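Local structure of YqgE/AlgH family protein (Corynebacterium diphtheriae NCTC 13129, 2GS5) at residues L21-S26 with G153-A158; R34-I39 with D172-V177. The protein is of unknown function, a conserved member of the UPF0301 (AlgH, YqgE) family whose cellular role remains to be established. One frame throughout, in Å; residues are numbered along the deposited sequence.

Interaction 1. Residues L21-S26 with G153-A158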
loop_
_atom_site.group_PDB
_atom_site.type_symbol
_atom_site.label_atom_id
_atom_site.label_comp_id
_atom_site.label_asym_id
_atom_site.label_seq_id
_atom_site.Cartn_x
_atom_site.Cartn_y
_atom_site.Cartn_z
ATOM N N LEU A 21 -4.492 5.080 1.881
ATOM C CA LEU A 21 -5.238 6.209 1.366
ATOM C C LEU A 21 -6.069 5.673 0.216
ATOM O O LEU A 21 -5.519 5.241 -0.802
ATOM C CB LEU A 21 -4.296 7.293 0.859
ATOM C CG LEU A 21 -3.302 7.852 1.875
ATOM C CD1 LEU A 21 -2.246 8.748 1.216
ATOM C CD2 LEU A 21 -4.054 8.589 2.971
ATOM N N VAL A 22 -7.390 5.692 0.383
ATOM C CA VAL A 22 -8.291 5.136 -0.617
ATOM C C VAL A 22 -8.799 6.276 -1.483
ATOM O O VAL A 22 -9.410 7.208 -0.972
ATOM C CB VAL A 22 -9.478 4.429 0.041
ATOM C CG1 VAL A 22 -10.371 3.797 -1.022
ATOM C CG2 VAL A 22 -8.989 3.395 1.059
ATOM N N ALA A 23 -8.528 6.216 -2.788
ATOM C CA ALA A 23 -8.929 7.292 -3.704
ATOM C C ALA A 23 -10.451 7.498 -3.719
ATOM O O ALA A 23 -11.227 6.536 -3.782
ATOM C CB ALA A 23 -8.434 7.018 -5.121
ATOM N N ALA A 24 -10.883 8.749 -3.668
ATOM C CA ALA A 24 -12.289 9.081 -3.885
ATOM C C ALA A 24 -12.731 8.544 -5.241
ATOM O O ALA A 24 -11.968 8.591 -6.197
ATOM C CB ALA A 24 -12.484 10.591 -3.831
ATOM N N PRO A 25 -13.975 8.026 -5.326
ATOM C CA PRO A 25 -14.507 7.576 -6.609
ATOM C C PRO A 25 -14.326 8.581 -7.749
ATOM O O PRO A 25 -14.071 8.180 -8.892
ATOM C CB PRO A 25 -15.991 7.371 -6.307
ATOM C CG PRO A 25 -16.018 6.985 -4.884
ATOM C CD PRO A 25 -14.916 7.760 -4.220
ATOM N N SER A 26 -14.430 9.871 -7.434
ATOM C CA SER A 26 -14.355 10.931 -8.433
ATOM C C SER A 26 -12.948 11.258 -8.933
ATOM O O SER A 26 -12.806 12.023 -9.878
ATOM C CB SER A 26 -15.002 12.204 -7.884
ATOM O OG SER A 26 -14.365 12.615 -6.689
ATOM N N GLY A 153 -11.550 15.914 0.601
ATOM C CA GLY A 153 -12.312 14.709 0.274
ATOM C C GLY A 153 -11.650 13.754 -0.713
ATOM O O GLY A 153 -12.301 12.817 -1.178
ATOM N N ASP A 154 -10.363 13.961 -1.005
ATOM C CA ASP A 154 -9.636 13.164 -2.020
ATOM C C ASP A 154 -9.374 11.722 -1.612
ATOM O O ASP A 154 -9.293 10.828 -2.472
ATOM C CB ASP A 154 -8.264 13.779 -2.335
ATOM C CG ASP A 154 -8.347 15.092 -3.082
ATOM O OD1 ASP A 154 -9.472 15.587 -3.363
ATOM O OD2 ASP A 154 -7.260 15.641 -3.366
ATOM N N TRP A 155 -9.207 11.510 -0.312
ATOM C CA TRP A 155 -8.783 10.225 0.220
ATOM C C TRP A 155 -9.584 9.864 1.450
ATOM O O TRP A 155 -9.987 10.747 2.203
ATOM C CB TRP A 155 -7.327 10.282 0.665
ATOM C CG TRP A 155 -6.383 10.823 -0.335
ATOM C CD1 TRP A 155 -5.825 12.060 -0.335
ATOM C CD2 TRP A 155 -5.870 10.149 -1.483
ATOM N NE1 TRP A 155 -4.995 12.203 -1.408
ATOM C CE2 TRP A 155 -5.009 11.043 -2.136
ATOM C CE3 TRP A 155 -6.054 8.872 -2.024
ATOM C CZ2 TRP A 155 -4.338 10.708 -3.308
ATOM C CZ3 TRP A 155 -5.377 8.540 -3.190
ATOM C CH2 TRP A 155 -4.532 9.452 -3.815
ATOM N N PHE A 156 -9.795 8.566 1.645
ATOM C CA PHE A 156 -10.301 8.031 2.897
ATOM C C PHE A 156 -9.182 7.194 3.510
ATOM O O PHE A 156 -8.631 6.307 2.862
ATOM C CB PHE A 156 -11.559 7.188 2.670
ATOM C CG PHE A 156 -12.184 6.673 3.938
ATOM C CD1 PHE A 156 -13.090 7.440 4.648
ATOM C CD2 PHE A 156 -11.859 5.414 4.420
ATOM C CE1 PHE A 156 -13.675 6.960 5.816
ATOM C CE2 PHE A 156 -12.426 4.940 5.575
ATOM C CZ PHE A 156 -13.325 5.699 6.279
ATOM N N VAL A 157 -8.845 7.505 4.756
ATOM C CA VAL A 157 -7.755 6.841 5.459
ATOM C C VAL A 157 -8.302 5.630 6.190
ATOM O O VAL A 157 -9.232 5.762 6.986
ATOM C CB VAL A 157 -7.076 7.796 6.436
ATOM C CG1 VAL A 157 -5.894 7.137 7.143
ATOM C CG2 VAL A 157 -6.620 9.014 5.700
ATOM N N ALA A 158 -7.748 4.457 5.900
ATOM C CA ALA A 158 -8.209 3.196 6.499
ATOM C C ALA A 158 -7.037 2.291 6.832
ATOM O O ALA A 158 -5.992 2.369 6.202
ATOM C CB ALA A 158 -9.143 2.467 5.546
HETATM O O HOH W 1 -14.323 14.024 -3.624
#
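The indole of W155 leans across the backbone of the neighbouring strand, its six-membered ring lying obliquely against L21 and A23, with CE3 3.7 Å from CB of L21 and CZ3 3.9 Å from CB of A23. The two strands, 19-23 and 155-159, form an antiparallel ladder in the large mixed sheet of this AlgH-like protein. L21 with V157 and A23 with W155 are non-hydrogen-bonded pairs; between them V22 and F156 make the hydrogen-bonded pair, V22 N giving to F156 O (2.8 Å) and F156 N returning one to V22 O (3.0 Å). V22 O is also approached by CA of W155, a CA-H...O contact. On the face that carries W155, L21 and V157 run side by side and meet through CD2 and CG2, 3.8 Å apart. This face is covered by helix 145-151, from which E149 accepts a hydrogen bond from W155 NE1. The other face, with V22 and F156, turns toward helix 173-179, which V22 touches. G153 ends the helix before the strand in a Schellman motif, and the pairing begins just beyond it. Here A24 N bonds to D154 O at 2.9 Å, while CB of A24 rests 3.5 Å from G153 O.

Interaction 2. Residues R34-I39 with D172-V177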
loop_
_atom_site.group_PDB
_atom_site.type_symbol
_atom_site.label_atom_id
_atom_site.label_comp_id
_atom_site.label_asym_id
_atom_site.label_seq_id
_atom_site.Cartn_x
_atom_site.Cartn_y
_atom_site.Cartn_z
ATOM N N ARG A 34 -8.662 5.423 -8.541
ATOM C CA ARG A 34 -8.942 4.147 -7.887
ATOM C C ARG A 34 -7.700 3.514 -7.267
ATOM O O ARG A 34 -7.560 2.299 -7.228
ATOM C CB ARG A 34 -9.629 3.192 -8.869
ATOM C CG ARG A 34 -10.926 3.770 -9.473
ATOM C CD ARG A 34 -11.979 4.158 -8.419
ATOM N NE ARG A 34 -13.018 5.038 -8.962
ATOM C CZ ARG A 34 -14.227 4.645 -9.350
ATOM N NH1 ARG A 34 -15.087 5.544 -9.812
ATOM N NH2 ARG A 34 -14.591 3.371 -9.276
ATOM N N SER A 35 -6.812 4.363 -6.760
ATOM C CA SER A 35 -5.630 3.888 -6.067
ATOM C C SER A 35 -5.927 3.582 -4.605
ATOM O O SER A 35 -6.899 4.071 -4.013
ATOM C CB SER A 35 -4.490 4.904 -6.183
ATOM O OG SER A 35 -4.836 6.174 -5.668
ATOM N N VAL A 36 -5.069 2.739 -4.041
ATOM C CA VAL A 36 -5.067 2.416 -2.620
ATOM C C VAL A 36 -3.621 2.531 -2.185
ATOM O O VAL A 36 -2.825 1.618 -2.425
ATOM C CB VAL A 36 -5.572 0.989 -2.348
ATOM C CG1 VAL A 36 -5.490 0.651 -0.864
ATOM C CG2 VAL A 36 -6.998 0.820 -2.880
ATOM N N ILE A 37 -3.276 3.664 -1.578
ATOM C CA ILE A 37 -1.868 3.973 -1.354
ATOM C C ILE A 37 -1.472 3.667 0.077
ATOM O O ILE A 37 -1.921 4.322 1.001
ATOM C CB ILE A 37 -1.546 5.428 -1.728
ATOM C CG1 ILE A 37 -1.861 5.644 -3.220
ATOM C CG2 ILE A 37 -0.058 5.744 -1.445
ATOM C CD1 ILE A 37 -1.789 7.053 -3.662
ATOM N N LEU A 38 -0.637 2.644 0.237
ATOM C CA LEU A 38 -0.096 2.274 1.540
ATOM C C LEU A 38 0.969 3.272 1.959
ATOM O O LEU A 38 1.970 3.443 1.267
ATOM C CB LEU A 38 0.521 0.883 1.474
ATOM C CG LEU A 38 1.208 0.358 2.728
ATOM C CD1 LEU A 38 0.210 0.141 3.845
ATOM C CD2 LEU A 38 1.967 -0.930 2.419
ATOM N N ILE A 39 0.750 3.920 3.097
ATOM C CA ILE A 39 1.730 4.849 3.653
ATOM C C ILE A 39 2.891 4.050 4.235
ATOM O O ILE A 39 2.695 3.188 5.099
ATOM C CB ILE A 39 1.101 5.774 4.725
ATOM C CG1 ILE A 39 -0.003 6.624 4.089
ATOM C CG2 ILE A 39 2.169 6.643 5.404
ATOM C CD1 ILE A 39 -0.825 7.406 5.090
ATOM N N ASP A 172 -9.930 -6.698 -7.318
ATOM C CA ASP A 172 -10.122 -5.256 -7.405
ATOM C C ASP A 172 -9.734 -4.723 -6.024
ATOM O O ASP A 172 -10.524 -4.765 -5.084
ATOM C CB ASP A 172 -11.588 -4.937 -7.742
ATOM C CG ASP A 172 -11.853 -3.451 -7.916
ATOM O OD1 ASP A 172 -11.048 -2.634 -7.421
ATOM O OD2 ASP A 172 -12.863 -3.098 -8.554
ATOM N N VAL A 173 -8.489 -4.272 -5.883
ATOM C CA VAL A 173 -7.976 -3.918 -4.563
ATOM C C VAL A 173 -8.770 -2.752 -3.973
ATOM O O VAL A 173 -9.156 -2.777 -2.792
ATOM C CB VAL A 173 -6.474 -3.589 -4.596
ATOM C CG1 VAL A 173 -6.018 -3.071 -3.242
ATOM C CG2 VAL A 173 -5.672 -4.812 -4.997
ATOM N N TRP A 174 -9.036 -1.751 -4.809
ATOM C CA TRP A 174 -9.821 -0.588 -4.394
ATOM C C TRP A 174 -11.228 -1.000 -3.941
ATOM O O TRP A 174 -11.678 -0.612 -2.866
ATOM C CB TRP A 174 -9.877 0.435 -5.531
ATOM C CG TRP A 174 -10.577 1.703 -5.187
ATOM C CD1 TRP A 174 -10.020 2.831 -4.655
ATOM C CD2 TRP A 174 -11.961 1.996 -5.387
ATOM N NE1 TRP A 174 -10.976 3.802 -4.492
ATOM C CE2 TRP A 174 -12.181 3.317 -4.931
ATOM C CE3 TRP A 174 -13.047 1.268 -5.903
ATOM C CZ2 TRP A 174 -13.437 3.923 -4.968
ATOM C CZ3 TRP A 174 -14.294 1.876 -5.938
ATOM C CH2 TRP A 174 -14.479 3.191 -5.478
ATOM N N GLY A 175 -11.899 -1.818 -4.744
ATOM C CA GLY A 175 -13.210 -2.333 -4.374
ATOM C C GLY A 175 -13.221 -3.110 -3.067
ATOM O O GLY A 175 -14.113 -2.922 -2.235
ATOM N N ASP A 176 -12.229 -3.980 -2.880
ATOM C CA ASP A 176 -12.160 -4.794 -1.674
ATOM C C ASP A 176 -11.952 -3.921 -0.437
ATOM O O ASP A 176 -12.571 -4.138 0.598
ATOM C CB ASP A 176 -11.028 -5.824 -1.765
ATOM C CG ASP A 176 -11.301 -6.927 -2.780
ATOM O OD1 ASP A 176 -12.367 -6.929 -3.429
ATOM O OD2 ASP A 176 -10.428 -7.815 -2.919
ATOM N N VAL A 177 -11.102 -2.906 -0.546
ATOM C CA VAL A 177 -10.869 -2.024 0.607
ATOM C C VAL A 177 -12.134 -1.222 0.923
ATOM O O VAL A 177 -12.491 -1.072 2.085
ATOM C CB VAL A 177 -9.663 -1.079 0.405
ATOM C CG1 VAL A 177 -9.525 -0.138 1.595
ATOM C CG2 VAL A 177 -8.387 -1.896 0.205
#
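With CG of W174 anti to the backbone N (chi1 -176°) and R34 bent at chi2, the arginine chain passes obliquely over one face of the indole. CD of R34 sits 3.5 Å above the indole plane, over its centre, in a CH-pi contact. Farther out the guanidinium continues over the same ring as a cation-pi partner, CZ lying 4.5 Å from the centroid of the six-membered ring and the two planes inclined by 30°. S35 O comes to the indole at its edge, in the ring plane, 3.4 Å from CD1. This is a helix laid against a sheet: the start of helix 173-179 crosses the beginning of strand 36-42, the axes of the short segments 9.7 Å apart at closest approach and at 74°. V36 is the strand's contribution. Its CG2 branch presses on the helix backbone at CA of W174 (3.5 Å) and meets CG1 of V173, whereas CG1 of V36 reaches CG2 of V177 one turn later. D172 caps this helix, OD1 taking the N-H of G175 at 2.9 Å, while OD2 bonds to T190. R34 NH1 is held by P25 O, just after strand 19-23, and W174 NE1 by A23 of that strand. The arginine lays both its aliphatic portion and its charge on the indole, and dispersion together with cation-pi attraction probably holds the pair.

How the interactions relate
Interactions 1 and 2 lie side by side, their centres about 9 Å apart, and strand 19-23 joins them: it pairs with strand 155-159 in interaction 1 and with strand 36-42 of interaction 2, where L21 N lies 2.8 Å from I37 O. The helix of interaction 2 reaches this strand too: W174 NE1 lies 2.8 Å from A23 O and 3.5 Å from CG1 of V22. On the other side of the sheet, CZ3 of W155 comes within 3.5 Å of OG of S35. The two tryptophans therefore flank strand 19-23 on opposite faces. The function of the protein is unknown, so neither contact can be tied to a site.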